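PDB 4ZM6: N-acetyl-beta-D glucosaminidase from Rhizomucor miehei CAU432, which probably removes N-acetyl-beta-D-glucosamine residues through a family 3 glycoside hydrolase domain and carries a GCN5-related glucosamine N-acetyltransferase region that binds acetyl-CoA. Local coordinates for residues V79-G84 / N128-P133; P133-N138 / T176-F181; H180-G185 / M233-F238. All coordinates share one frame; numbering follows the deposited sequence.

Overall arrangement
The three interactions follow one another through the barrel-like family 3 hydrolase domain, and all their touching residues are buried. Interaction 1 pairs the ends of strands 76-79 and 129-130 with backbone and amide hydrogen bonds. Interaction 2 continues from the shared Pro133 to strand 178-181, adding a carboxylate that grips backbone N-H groups. Their centres are about 11 Å apart, and they are joined by the salt bridge between Glu82 and Lys179. Interaction 3 shares His180 and Phe181 with interaction 2 but lies farther out, about 27 Å from the chain centre. It has no hydrogen bonds between its segments and relies on apolar packing of Met233, Leu235 and Pro182 and an oblique sulfur-aromatic contact with His184.

Interaction 1 of 3, residues V79-G84 / N128-P133; sequences VDQENG and NWNLAP
Asn130 holds the backbone of Gln81 by both ends of its side-chain amide. Its OD1 accepts the N-H of Gln81 at 2.9 Å, while its ND2 gives a hydrogen to Gln81 O, also 2.9 Å away and only 2° out of the amide plane. This double grip fixes the rotation of the Asn130 amide. With CG anti to the backbone N (chi1 -168°), the group extends along the partner chain beyond the last backbone pair. The CB of Gln81 rests against the same amide, 3.5 Å from Asn130 OD1.

Before this point the two chains pair as parallel strands. Leu131 N donates to Val79 O at 2.8 Å, whereas Val79 N reaches Trp129 O only weakly, at 3.1 Å. Val79 and Asn130 form the single bridge, which joins neighbouring parallel strands 76-79 and 129-130 in the wall of the TIM-barrel domain. Leu131 then centres an inverse gamma turn, where regular pairing gives way to loop, and the Asn130 amide takes over from the backbone. Ala132 turns its methyl toward Gln81 O, at a looser 4.2 Å.

The side chains of Leu131 and Asp80 meet at a slant, Leu131 CB lying 3.5 Å from Asp80 OD1 and the methyl Leu131 CD1 4.0 Å from Asp80 CG. That carboxylate is held from beyond the pair: OD1 forms a salt bridge with Lys179 and OD2 one with Arg88. Glu82 makes salt bridges to Lys179 and Arg149. Farther out, Leu122 and Ile118 of helix 108-125 pack on Val79 and Gln81, Tyr169 of helix 155-171 on Asn130, and Met229 of strand 227-230 on Leu131.

Interaction 2 of 3, residues P133-N138 / T176-F181; sequences PVLDVN and TSIKHF
Asp136 OD1 is gripped by two backbone N-H groups, those of His180 and His184. The bond from His180 N is 2.8 Å long and practically straight, 177° at the hydrogen, and it meets the oxygen on its syn side, 34° out of the carboxylate plane. The Asp136 CG stands anti to its own carbonyl carbon (chi1 -58°), which swings the carboxylate across to the corner that strand 178-181 makes at His180. Two N-H donors on one buried oxygen would be expected to favour the charged form of the acid.

Ahead of the carboxylate, the backbones run side by side, with Val134 bridged to Lys179. Lys179 N donates to Pro133 O at 3.2 Å, and Lys179 O receives the N-H of Leu135 at 2.7 Å. The CA-H groups of Ile178 and Val134 add weaker contacts to Pro133 O and Lys179 O. The peptide bonds before Pro133 and His180 are both cis; the one before His180 lies at the corner where the chain turns out of the strand.

Apolar groups gather round Ile178. Its CG2 lies 3.6 Å from Leu135 CD1, these two side chains crossing at an angle, and 3.7 Å from Pro133 CD, where ring and branch run side by side and point the same way. Lys179 CD lies above one face of the His180 ring, toward its rim, and the amino end of the chain ties this strand to segment 79-84.

Around this pairing, Gln165 and Val166 of helix 155-171 pack on Pro133, Pro212 and Phe213 of helix 211-217 on Leu135 and Ile178 respectively, and strand 227-230 continues the parallel sheet through backbone bonds from Met229 to Ile178 and Phe181.

Interaction 3 of 3, residues H180-G185 / M233-F238; sequences HFPGHG and MLLPHF
Met233 reaches into the bend formed by residues 180-184 and makes two groups of contacts there, one through its methyl and one through its sulfur. Bends about chi2 (-149°) and chi3 (142°) bring CE to the carbonyls of His180 and Phe181. The apolar packing includes Pro182, whose CD meets the Met233 methyl CE at 3.8 Å and whose CG meets the Leu235 CD1 methyl at 3.6 Å. Leu205 of helix 202-207 packs against Leu235 as well.

The sulfur contacts lie beside these. Met233 SD sits 4.3 Å from the centroid of the His184 ring, 45° off its normal, an oblique sulfur-aromatic approach whose nearest ring atom is His184 CD2. The same sulfur is 3.4 Å from Gly183 O.

Hydrogen bonds are absent between the segments; the polar ties act within or beside each one. Gly183 N makes a weak bond to His180 O, closing a type VIa beta turn with Phe181 and cis-Pro182 at its centre, and Met233 N is held by Ser244 OG. The backbone angles of Gly183 suit glycine, because a CB there would meet the carbonyl O of Pro182.

The sequence Lys-His-Phe-Pro-Gly-His-Gly running through residues 179-185 matches the signature loop of family 3 beta-N-acetylglucosaminidases, which in relatives borders the sugar site; here Met233, from the loop after strand 227-230, packs against it.

Interaction 1 of 3, residues V79-G84 / N128-P133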
ATOM      1  N   VAL A  79      -1.028  -8.491 -32.780  1.00 65.21           N
ATOM      2  CA  VAL A  79      -2.328  -7.913 -33.105  1.00 63.56           C
ATOM      3  C   VAL A  79      -2.850  -7.045 -31.947  1.00 64.75           C
ATOM      4  O   VAL A  79      -2.572  -7.324 -30.781  1.00 68.76           O
ATOM      5  CB  VAL A  79      -3.352  -9.022 -33.441  1.00 63.83           C
ATOM      6  CG1 VAL A  79      -3.761  -9.792 -32.194  1.00 64.26           C
ATOM      7  CG2 VAL A  79      -4.576  -8.440 -34.126  1.00 66.08           C
ATOM      8  N   ASP A  80      -3.598  -5.995 -32.278  1.00 63.74           N
ATOM      9  CA  ASP A  80      -4.266  -5.161 -31.276  1.00 64.28           C
ATOM     10  C   ASP A  80      -5.639  -5.730 -30.933  1.00 64.51           C
ATOM     11  O   ASP A  80      -6.649  -5.254 -31.454  1.00 69.08           O
ATOM     12  CB  ASP A  80      -4.475  -3.738 -31.807  1.00 64.01           C
ATOM     13  CG  ASP A  80      -3.261  -2.873 -31.669  1.00 62.74           C
ATOM     14  OD1 ASP A  80      -2.792  -2.680 -30.530  1.00 62.41           O
ATOM     15  OD2 ASP A  80      -2.798  -2.354 -32.701  1.00 65.23           O
ATOM     16  N   GLN A  81      -5.694  -6.726 -30.058  1.00 62.81           N
ATOM     17  CA  GLN A  81      -6.983  -7.289 -29.653  1.00 62.42           C
ATOM     18  C   GLN A  81      -7.361  -6.855 -28.237  1.00 62.34           C
ATOM     19  O   GLN A  81      -7.116  -7.577 -27.270  1.00 65.50           O
ATOM     20  CB  GLN A  81      -6.969  -8.817 -29.785  1.00 62.44           C
ATOM     21  CG  GLN A  81      -8.311  -9.490 -29.510  1.00 61.80           C
ATOM     22  CD  GLN A  81      -9.434  -8.984 -30.401  1.00 60.26           C
ATOM     23  OE1 GLN A  81      -9.199  -8.496 -31.503  1.00 59.65           O
ATOM     24  NE2 GLN A  81     -10.663  -9.108 -29.924  1.00 59.61           N
ATOM     25  N   GLU A  82      -7.971  -5.678 -28.131  1.00 59.75           N
ATOM     26  CA  GLU A  82      -8.367  -5.113 -26.841  1.00 57.96           C
ATOM     27  C   GLU A  82      -9.792  -5.495 -26.435  1.00 61.48           C
ATOM     28  O   GLU A  82     -10.155  -5.357 -25.266  1.00 61.77           O
ATOM     29  CB  GLU A  82      -8.209  -3.594 -26.862  1.00 55.60           C
ATOM     30  CG  GLU A  82      -6.767  -3.151 -27.024  1.00 53.84           C
ATOM     31  CD  GLU A  82      -6.607  -1.647 -27.080  1.00 52.39           C
ATOM     32  OE1 GLU A  82      -5.623  -1.186 -27.687  1.00 50.28           O
ATOM     33  OE2 GLU A  82      -7.452  -0.920 -26.517  1.00 52.20           O
ATOM     34  N   ASN A  83     -10.590  -5.933 -27.413  1.00 64.19           N
ATOM     35  CA  ASN A  83     -11.876  -6.630 -27.207  1.00 68.84           C
ATOM     36  C   ASN A  83     -13.160  -5.795 -27.306  1.00 72.55           C
ATOM     37  O   ASN A  83     -14.114  -6.211 -27.976  1.00 82.67           O
ATOM     38  CB  ASN A  83     -11.892  -7.468 -25.915  1.00 68.10           C
ATOM     39  CG  ASN A  83     -10.903  -8.614 -25.951  1.00 68.38           C
ATOM     40  OD1 ASN A  83     -10.113  -8.796 -25.023  1.00 72.03           O
ATOM     41  ND2 ASN A  83     -10.946  -9.399 -27.021  1.00 66.55           N
ATOM     42  N   GLY A  84     -13.200  -4.640 -26.655  1.00 70.95           N
ATOM     43  CA  GLY A  84     -14.421  -3.832 -26.650  1.00 71.00           C
ATOM     44  C   GLY A  84     -14.680  -3.153 -27.981  1.00 70.60           C
ATOM     45  O   GLY A  84     -15.101  -3.788 -28.952  1.00 65.68           O
ATOM     46  N   ASN A 128       0.366 -14.928 -31.674  1.00 67.80           N
ATOM     47  CA  ASN A 128       1.136 -15.286 -30.495  1.00 66.13           C
ATOM     48  C   ASN A 128       1.708 -14.055 -29.786  1.00 63.75           C
ATOM     49  O   ASN A 128       2.755 -14.126 -29.141  1.00 64.12           O
ATOM     50  CB  ASN A 128       2.245 -16.266 -30.895  1.00 68.16           C
ATOM     51  CG  ASN A 128       3.055 -15.787 -32.089  1.00 69.66           C
ATOM     52  OD1 ASN A 128       2.895 -14.658 -32.559  1.00 70.69           O
ATOM     53  ND2 ASN A 128       3.929 -16.647 -32.586  1.00 70.31           N
ATOM     54  N   TRP A 129       1.005 -12.932 -29.907  1.00 61.42           N
ATOM     55  CA  TRP A 129       1.385 -11.688 -29.239  1.00 59.43           C
ATOM     56  C   TRP A 129       0.227 -10.704 -29.336  1.00 59.17           C
ATOM     57  O   TRP A 129       0.002 -10.104 -30.381  1.00 59.31           O
ATOM     58  CB  TRP A 129       2.639 -11.069 -29.871  1.00 58.12           C
ATOM     59  CG  TRP A 129       3.233  -9.916 -29.084  1.00 57.50           C
ATOM     60  CD1 TRP A 129       2.611  -9.150 -28.134  1.00 57.79           C
ATOM     61  CD2 TRP A 129       4.559  -9.392 -29.206  1.00 56.39           C
ATOM     62  NE1 TRP A 129       3.473  -8.200 -27.654  1.00 57.72           N
ATOM     63  CE2 TRP A 129       4.674  -8.325 -28.295  1.00 56.05           C
ATOM     64  CE3 TRP A 129       5.662  -9.727 -29.994  1.00 57.66           C
ATOM     65  CZ2 TRP A 129       5.845  -7.588 -28.150  1.00 57.39           C
ATOM     66  CZ3 TRP A 129       6.830  -8.995 -29.853  1.00 57.58           C
ATOM     67  CH2 TRP A 129       6.911  -7.935 -28.939  1.00 58.43           C
ATOM     68  N   ASN A 130      -0.503 -10.536 -28.241  1.00 59.15           N
ATOM     69  CA  ASN A 130      -1.548  -9.535 -28.189  1.00 60.65           C
ATOM     70  C   ASN A 130      -0.976  -8.236 -27.618  1.00 62.47           C
ATOM     71  O   ASN A 130      -0.412  -8.225 -26.521  1.00 60.46           O
ATOM     72  CB  ASN A 130      -2.719 -10.030 -27.347  1.00 60.63           C
ATOM     73  CG  ASN A 130      -3.954  -9.158 -27.491  1.00 60.83           C
ATOM     74  OD1 ASN A 130      -3.942  -8.140 -28.192  1.00 59.53           O
ATOM     75  ND2 ASN A 130      -5.035  -9.552 -26.818  1.00 59.68           N
ATOM     76  N   LEU A 131      -1.112  -7.150 -28.375  1.00 64.14           N
ATOM     77  CA  LEU A 131      -0.660  -5.834 -27.926  1.00 63.99           C
ATOM     78  C   LEU A 131      -1.702  -5.294 -26.954  1.00 63.02           C
ATOM     79  O   LEU A 131      -2.573  -4.504 -27.312  1.00 63.49           O
ATOM     80  CB  LEU A 131      -0.465  -4.888 -29.113  1.00 64.10           C
ATOM     81  CG  LEU A 131       0.499  -5.379 -30.196  1.00 65.05           C
ATOM     82  CD1 LEU A 131       0.436  -4.463 -31.410  1.00 67.11           C
ATOM     83  CD2 LEU A 131       1.919  -5.474 -29.661  1.00 64.84           C
ATOM     84  N   ALA A 132      -1.604  -5.764 -25.719  1.00 61.46           N
ATOM     85  CA  ALA A 132      -2.588  -5.483 -24.688  1.00 59.06           C
ATOM     86  C   ALA A 132      -2.020  -5.984 -23.361  1.00 57.68           C
ATOM     87  O   ALA A 132      -1.062  -6.762 -23.355  1.00 56.57           O
ATOM     88  CB  ALA A 132      -3.901  -6.184 -25.018  1.00 58.66           C
ATOM     89  N   PRO A 133      -2.601  -5.550 -22.235  1.00 55.47           N
ATOM     90  CA  PRO A 133      -3.749  -4.675 -22.098  1.00 54.50           C
ATOM     91  C   PRO A 133      -3.366  -3.210 -22.029  1.00 53.40           C
ATOM     92  O   PRO A 133      -2.190  -2.870 -21.926  1.00 52.77           O
ATOM     93  CB  PRO A 133      -4.332  -5.107 -20.758  1.00 55.33           C
ATOM     94  CG  PRO A 133      -3.124  -5.435 -19.950  1.00 56.21           C
ATOM     95  CD  PRO A 133      -2.083  -5.948 -20.915  1.00 56.18           C
TER

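Interaction 2 of 3, residues P133-N138 / T176-F181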
ATOM      1  N   PRO A 133      -2.601  -5.550 -22.235  1.00 55.47           N
ATOM      2  CA  PRO A 133      -3.749  -4.675 -22.098  1.00 54.50           C
ATOM      3  C   PRO A 133      -3.366  -3.210 -22.029  1.00 53.40           C
ATOM      4  O   PRO A 133      -2.190  -2.870 -21.926  1.00 52.77           O
ATOM      5  CB  PRO A 133      -4.332  -5.107 -20.758  1.00 55.33           C
ATOM      6  CG  PRO A 133      -3.124  -5.435 -19.950  1.00 56.21           C
ATOM      7  CD  PRO A 133      -2.083  -5.948 -20.915  1.00 56.18           C
ATOM      8  N   VAL A 134      -4.381  -2.360 -22.085  1.00 53.06           N
ATOM      9  CA  VAL A 134      -4.229  -0.933 -21.878  1.00 51.54           C
ATOM     10  C   VAL A 134      -4.248  -0.677 -20.372  1.00 51.09           C
ATOM     11  O   VAL A 134      -5.180  -1.091 -19.685  1.00 50.95           O
ATOM     12  CB  VAL A 134      -5.372  -0.168 -22.579  1.00 52.54           C
ATOM     13  CG1 VAL A 134      -5.372   1.308 -22.211  1.00 53.44           C
ATOM     14  CG2 VAL A 134      -5.260  -0.338 -24.085  1.00 52.81           C
ATOM     15  N   LEU A 135      -3.211  -0.021 -19.860  1.00 51.38           N
ATOM     16  CA  LEU A 135      -3.155   0.378 -18.450  1.00 49.01           C
ATOM     17  C   LEU A 135      -3.279   1.896 -18.276  1.00 50.06           C
ATOM     18  O   LEU A 135      -3.003   2.425 -17.193  1.00 51.50           O
ATOM     19  CB  LEU A 135      -1.858  -0.119 -17.809  1.00 47.00           C
ATOM     20  CG  LEU A 135      -1.564  -1.619 -17.878  1.00 46.07           C
ATOM     21  CD1 LEU A 135      -0.427  -1.956 -16.935  1.00 45.90           C
ATOM     22  CD2 LEU A 135      -2.779  -2.459 -17.533  1.00 46.91           C
ATOM     23  N   ASP A 136      -3.691   2.592 -19.338  1.00 49.81           N
ATOM     24  CA  ASP A 136      -3.977   4.026 -19.265  1.00 49.82           C
ATOM     25  C   ASP A 136      -5.163   4.250 -18.341  1.00 50.06           C
ATOM     26  O   ASP A 136      -6.080   3.434 -18.312  1.00 49.34           O
ATOM     27  CB  ASP A 136      -4.319   4.590 -20.635  1.00 50.02           C
ATOM     28  CG  ASP A 136      -3.224   4.372 -21.654  1.00 51.84           C
ATOM     29  OD1 ASP A 136      -2.024   4.502 -21.312  1.00 51.33           O
ATOM     30  OD2 ASP A 136      -3.577   4.078 -22.814  1.00 51.46           O
ATOM     31  N   VAL A 137      -5.141   5.356 -17.602  1.00 51.20           N
ATOM     32  CA  VAL A 137      -6.152   5.629 -16.576  1.00 52.61           C
ATOM     33  C   VAL A 137      -7.036   6.800 -16.996  1.00 54.30           C
ATOM     34  O   VAL A 137      -6.551   7.911 -17.206  1.00 55.51           O
ATOM     35  CB  VAL A 137      -5.495   5.947 -15.214  1.00 51.39           C
ATOM     36  CG1 VAL A 137      -6.553   6.146 -14.135  1.00 50.38           C
ATOM     37  CG2 VAL A 137      -4.527   4.839 -14.824  1.00 51.89           C
ATOM     38  N   ASN A 138      -8.338   6.553 -17.079  1.00 56.53           N
ATOM     39  CA  ASN A 138      -9.269   7.518 -17.659  1.00 59.27           C
ATOM     40  C   ASN A 138      -9.905   8.486 -16.657  1.00 60.90           C
ATOM     41  O   ASN A 138     -11.083   8.362 -16.300  1.00 60.71           O
ATOM     42  CB  ASN A 138     -10.356   6.781 -18.442  1.00 59.12           C
ATOM     43  CG  ASN A 138     -10.661   7.453 -19.747  1.00 57.53           C
ATOM     44  OD1 ASN A 138      -9.807   7.503 -20.624  1.00 57.14           O
ATOM     45  ND2 ASN A 138     -11.864   7.989 -19.881  1.00 58.24           N
ATOM     46  N   THR A 176       2.464 -10.292 -24.250  1.00 55.31           N
ATOM     47  CA  THR A 176       1.693  -9.089 -23.927  1.00 55.32           C
ATOM     48  C   THR A 176       2.519  -7.809 -24.011  1.00 54.83           C
ATOM     49  O   THR A 176       3.746  -7.838 -24.072  1.00 53.27           O
ATOM     50  CB  THR A 176       1.046  -9.174 -22.523  1.00 55.43           C
ATOM     51  OG1 THR A 176       2.054  -9.384 -21.523  1.00 55.67           O
ATOM     52  CG2 THR A 176       0.028 -10.302 -22.469  1.00 55.26           C
ATOM     53  N   SER A 177       1.808  -6.688 -24.025  1.00 55.51           N
ATOM     54  CA  SER A 177       2.410  -5.365 -24.031  1.00 55.77           C
ATOM     55  C   SER A 177       1.485  -4.434 -23.280  1.00 53.35           C
ATOM     56  O   SER A 177       0.400  -4.109 -23.759  1.00 52.88           O
ATOM     57  CB  SER A 177       2.603  -4.849 -25.455  1.00 56.63           C
ATOM     58  OG  SER A 177       3.508  -5.665 -26.170  1.00 60.22           O
ATOM     59  N   ILE A 178       1.901  -4.032 -22.084  1.00 51.05           N
ATOM     60  CA  ILE A 178       1.143  -3.046 -21.330  1.00 48.94           C
ATOM     61  C   ILE A 178       1.419  -1.666 -21.937  1.00 48.84           C
ATOM     62  O   ILE A 178       2.571  -1.329 -22.239  1.00 48.30           O
ATOM     63  CB  ILE A 178       1.423  -3.100 -19.806  1.00 46.97           C
ATOM     64  CG1 ILE A 178       2.914  -3.031 -19.486  1.00 46.70           C
ATOM     65  CG2 ILE A 178       0.844  -4.376 -19.220  1.00 47.27           C
ATOM     66  CD1 ILE A 178       3.196  -2.665 -18.051  1.00 46.81           C
ATOM     67  N   LYS A 179       0.356  -0.894 -22.143  1.00 48.22           N
ATOM     68  CA  LYS A 179       0.452   0.378 -22.848  1.00 50.33           C
ATOM     69  C   LYS A 179      -0.541   1.388 -22.296  1.00 50.14           C
ATOM     70  O   LYS A 179      -1.531   0.988 -21.692  1.00 48.44           O
ATOM     71  CB  LYS A 179       0.188   0.159 -24.336  1.00 52.58           C
ATOM     72  CG  LYS A 179      -0.987  -0.753 -24.645  1.00 53.39           C
ATOM     73  CD  LYS A 179      -1.539  -0.490 -26.040  1.00 55.90           C
ATOM     74  CE  LYS A 179      -2.114  -1.749 -26.666  1.00 57.46           C
ATOM     75  NZ  LYS A 179      -3.088  -1.470 -27.757  1.00 56.61           N
ATOM     76  N   HIS A 180      -0.318   2.690 -22.500  1.00 52.10           N
ATOM     77  CA  HIS A 180       0.791   3.254 -23.273  1.00 53.40           C
ATOM     78  C   HIS A 180       1.694   4.021 -22.331  1.00 53.97           C
ATOM     79  O   HIS A 180       1.305   5.074 -21.819  1.00 56.14           O
ATOM     80  CB  HIS A 180       0.261   4.220 -24.333  1.00 53.82           C
ATOM     81  CG  HIS A 180      -0.755   3.618 -25.247  1.00 53.09           C
ATOM     82  ND1 HIS A 180      -0.437   3.124 -26.492  1.00 53.48           N
ATOM     83  CD2 HIS A 180      -2.082   3.419 -25.090  1.00 52.27           C
ATOM     84  CE1 HIS A 180      -1.529   2.656 -27.069  1.00 54.02           C
ATOM     85  NE2 HIS A 180      -2.541   2.821 -26.238  1.00 54.65           N
ATOM     86  N   PHE A 181       2.894   3.502 -22.103  1.00 52.93           N
ATOM     87  CA  PHE A 181       3.801   4.097 -21.132  1.00 54.44           C
ATOM     88  C   PHE A 181       4.170   5.507 -21.582  1.00 54.77           C
ATOM     89  O   PHE A 181       4.445   5.714 -22.764  1.00 57.59           O
ATOM     90  CB  PHE A 181       5.059   3.234 -20.989  1.00 54.80           C
ATOM     91  CG  PHE A 181       5.929   3.615 -19.828  1.00 54.61           C
ATOM     92  CD1 PHE A 181       5.675   3.111 -18.559  1.00 55.28           C
ATOM     93  CD2 PHE A 181       7.003   4.476 -20.002  1.00 55.55           C
ATOM     94  CE1 PHE A 181       6.474   3.458 -17.480  1.00 55.44           C
ATOM     95  CE2 PHE A 181       7.809   4.826 -18.932  1.00 56.86           C
ATOM     96  CZ  PHE A 181       7.545   4.316 -17.668  1.00 57.41           C
TER

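Interaction 3 of 3, residues H180-G185 / M233-F238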
ATOM      1  N   HIS A 180      -0.318   2.690 -22.500  1.00 52.10           N
ATOM      2  CA  HIS A 180       0.791   3.254 -23.273  1.00 53.40           C
ATOM      3  C   HIS A 180       1.694   4.021 -22.331  1.00 53.97           C
ATOM      4  O   HIS A 180       1.305   5.074 -21.819  1.00 56.14           O
ATOM      5  CB  HIS A 180       0.261   4.220 -24.333  1.00 53.82           C
ATOM      6  CG  HIS A 180      -0.755   3.618 -25.247  1.00 53.09           C
ATOM      7  ND1 HIS A 180      -0.437   3.124 -26.492  1.00 53.48           N
ATOM      8  CD2 HIS A 180      -2.082   3.419 -25.090  1.00 52.27           C
ATOM      9  CE1 HIS A 180      -1.529   2.656 -27.069  1.00 54.02           C
ATOM     10  NE2 HIS A 180      -2.541   2.821 -26.238  1.00 54.65           N
ATOM     11  N   PHE A 181       2.894   3.502 -22.103  1.00 52.93           N
ATOM     12  CA  PHE A 181       3.801   4.097 -21.132  1.00 54.44           C
ATOM     13  C   PHE A 181       4.170   5.507 -21.582  1.00 54.77           C
ATOM     14  O   PHE A 181       4.445   5.714 -22.764  1.00 57.59           O
ATOM     15  CB  PHE A 181       5.059   3.234 -20.989  1.00 54.80           C
ATOM     16  CG  PHE A 181       5.929   3.615 -19.828  1.00 54.61           C
ATOM     17  CD1 PHE A 181       5.675   3.111 -18.559  1.00 55.28           C
ATOM     18  CD2 PHE A 181       7.003   4.476 -20.002  1.00 55.55           C
ATOM     19  CE1 PHE A 181       6.474   3.458 -17.480  1.00 55.44           C
ATOM     20  CE2 PHE A 181       7.809   4.826 -18.932  1.00 56.86           C
ATOM     21  CZ  PHE A 181       7.545   4.316 -17.668  1.00 57.41           C
ATOM     22  N   PRO A 182       4.193   6.482 -20.655  1.00 54.01           N
ATOM     23  CA  PRO A 182       3.952   6.433 -19.211  1.00 54.55           C
ATOM     24  C   PRO A 182       2.508   6.662 -18.755  1.00 55.81           C
ATOM     25  O   PRO A 182       2.266   6.798 -17.552  1.00 55.95           O
ATOM     26  CB  PRO A 182       4.828   7.574 -18.696  1.00 54.96           C
ATOM     27  CG  PRO A 182       4.763   8.583 -19.784  1.00 54.41           C
ATOM     28  CD  PRO A 182       4.741   7.791 -21.060  1.00 54.41           C
ATOM     29  N   GLY A 183       1.560   6.708 -19.684  1.00 57.04           N
ATOM     30  CA  GLY A 183       0.166   6.943 -19.326  1.00 60.22           C
ATOM     31  C   GLY A 183      -0.497   7.951 -20.241  1.00 62.30           C
ATOM     32  O   GLY A 183      -0.234   9.154 -20.153  1.00 64.62           O
ATOM     33  N   HIS A 184      -1.373   7.449 -21.105  1.00 63.16           N
ATOM     34  CA  HIS A 184      -2.047   8.262 -22.109  1.00 63.98           C
ATOM     35  C   HIS A 184      -3.469   8.636 -21.704  1.00 62.29           C
ATOM     36  O   HIS A 184      -4.191   9.249 -22.479  1.00 64.13           O
ATOM     37  CB  HIS A 184      -2.094   7.489 -23.431  1.00 65.50           C
ATOM     38  CG  HIS A 184      -2.124   8.364 -24.642  1.00 66.25           C
ATOM     39  ND1 HIS A 184      -3.174   9.214 -24.923  1.00 66.50           N
ATOM     40  CD2 HIS A 184      -1.232   8.520 -25.647  1.00 67.10           C
ATOM     41  CE1 HIS A 184      -2.924   9.858 -26.048  1.00 67.96           C
ATOM     42  NE2 HIS A 184      -1.752   9.456 -26.507  1.00 68.21           N
ATOM     43  N   GLY A 185      -3.877   8.271 -20.495  1.00 62.94           N
ATOM     44  CA  GLY A 185      -5.267   8.423 -20.091  1.00 64.83           C
ATOM     45  C   GLY A 185      -5.722   9.831 -19.751  1.00 67.01           C
ATOM     46  O   GLY A 185      -6.929  10.095 -19.721  1.00 67.41           O
ATOM     47  N   MET A 233       3.728  10.718 -26.512  1.00 71.46           N
ATOM     48  CA  MET A 233       3.247  11.897 -25.791  1.00 72.75           C
ATOM     49  C   MET A 233       4.405  12.773 -25.317  1.00 72.62           C
ATOM     50  O   MET A 233       5.482  12.274 -24.983  1.00 69.69           O
ATOM     51  CB  MET A 233       2.341  11.494 -24.618  1.00 75.55           C
ATOM     52  CG  MET A 233       2.747  10.217 -23.891  1.00 77.93           C
ATOM     53  SD  MET A 233       1.322   9.342 -23.213  1.00 79.45           S
ATOM     54  CE  MET A 233       1.805   7.647 -23.523  1.00 80.26           C
ATOM     55  N   LEU A 234       4.170  14.083 -25.315  1.00 73.83           N
ATOM     56  CA  LEU A 234       5.188  15.063 -24.964  1.00 73.46           C
ATOM     57  C   LEU A 234       5.127  15.321 -23.463  1.00 73.78           C
ATOM     58  O   LEU A 234       4.068  15.659 -22.924  1.00 70.50           O
ATOM     59  CB  LEU A 234       4.956  16.364 -25.750  1.00 74.39           C
ATOM     60  CG  LEU A 234       6.135  17.311 -26.019  1.00 71.86           C
ATOM     61  CD1 LEU A 234       6.704  17.882 -24.732  1.00 73.16           C
ATOM     62  CD2 LEU A 234       7.226  16.629 -26.830  1.00 72.67           C
ATOM     63  N   LEU A 235       6.270  15.154 -22.799  1.00 75.13           N
ATOM     64  CA  LEU A 235       6.384  15.360 -21.354  1.00 74.72           C
ATOM     65  C   LEU A 235       7.441  16.427 -21.071  1.00 72.62           C
ATOM     66  O   LEU A 235       8.620  16.107 -20.892  1.00 68.44           O
ATOM     67  CB  LEU A 235       6.737  14.037 -20.669  1.00 75.42           C
ATOM     68  CG  LEU A 235       5.582  13.025 -20.656  1.00 75.77           C
ATOM     69  CD1 LEU A 235       6.020  11.661 -21.165  1.00 76.40           C
ATOM     70  CD2 LEU A 235       4.958  12.914 -19.268  1.00 76.07           C
ATOM     71  N   PRO A 236       7.020  17.707 -21.043  1.00 72.11           N
ATOM     72  CA  PRO A 236       7.941  18.840 -20.906  1.00 71.63           C
ATOM     73  C   PRO A 236       8.890  18.765 -19.710  1.00 70.64           C
ATOM     74  O   PRO A 236      10.039  19.190 -19.828  1.00 71.95           O
ATOM     75  CB  PRO A 236       6.999  20.040 -20.771  1.00 71.11           C
ATOM     76  CG  PRO A 236       5.778  19.632 -21.510  1.00 71.46           C
ATOM     77  CD  PRO A 236       5.629  18.166 -21.220  1.00 72.84           C
ATOM     78  N   HIS A 237       8.425  18.227 -18.583  1.00 69.71           N
ATOM     79  CA  HIS A 237       9.274  18.075 -17.394  1.00 69.44           C
ATOM     80  C   HIS A 237      10.364  17.003 -17.548  1.00 68.41           C
ATOM     81  O   HIS A 237      11.242  16.903 -16.697  1.00 67.08           O
ATOM     82  CB  HIS A 237       8.432  17.757 -16.156  1.00 70.29           C
ATOM     83  CG  HIS A 237       7.584  18.898 -15.682  1.00 73.18           C
ATOM     84  ND1 HIS A 237       6.231  18.980 -15.944  1.00 75.73           N
ATOM     85  CD2 HIS A 237       7.892  19.992 -14.947  1.00 73.35           C
ATOM     86  CE1 HIS A 237       5.744  20.079 -15.394  1.00 74.79           C
ATOM     87  NE2 HIS A 237       6.731  20.710 -14.783  1.00 75.56           N
ATOM     88  N   PHE A 238      10.294  16.201 -18.612  1.00 69.43           N
ATOM     89  CA  PHE A 238      11.305  15.173 -18.899  1.00 70.81           C
ATOM     90  C   PHE A 238      12.072  15.493 -20.180  1.00 71.76           C
ATOM     91  O   PHE A 238      13.301  15.528 -20.183  1.00 71.85           O
ATOM     92  CB  PHE A 238      10.640  13.798 -19.042  1.00 69.41           C
ATOM     93  CG  PHE A 238       9.986  13.300 -17.784  1.00 65.63           C
ATOM     94  CD1 PHE A 238       8.755  13.803 -17.379  1.00 63.89           C
ATOM     95  CD2 PHE A 238      10.593  12.319 -17.012  1.00 64.77           C
ATOM     96  CE1 PHE A 238       8.148  13.347 -16.224  1.00 63.05           C
ATOM     97  CE2 PHE A 238       9.990  11.858 -15.856  1.00 64.08           C
ATOM     98  CZ  PHE A 238       8.765  12.374 -15.461  1.00 63.06           C
TER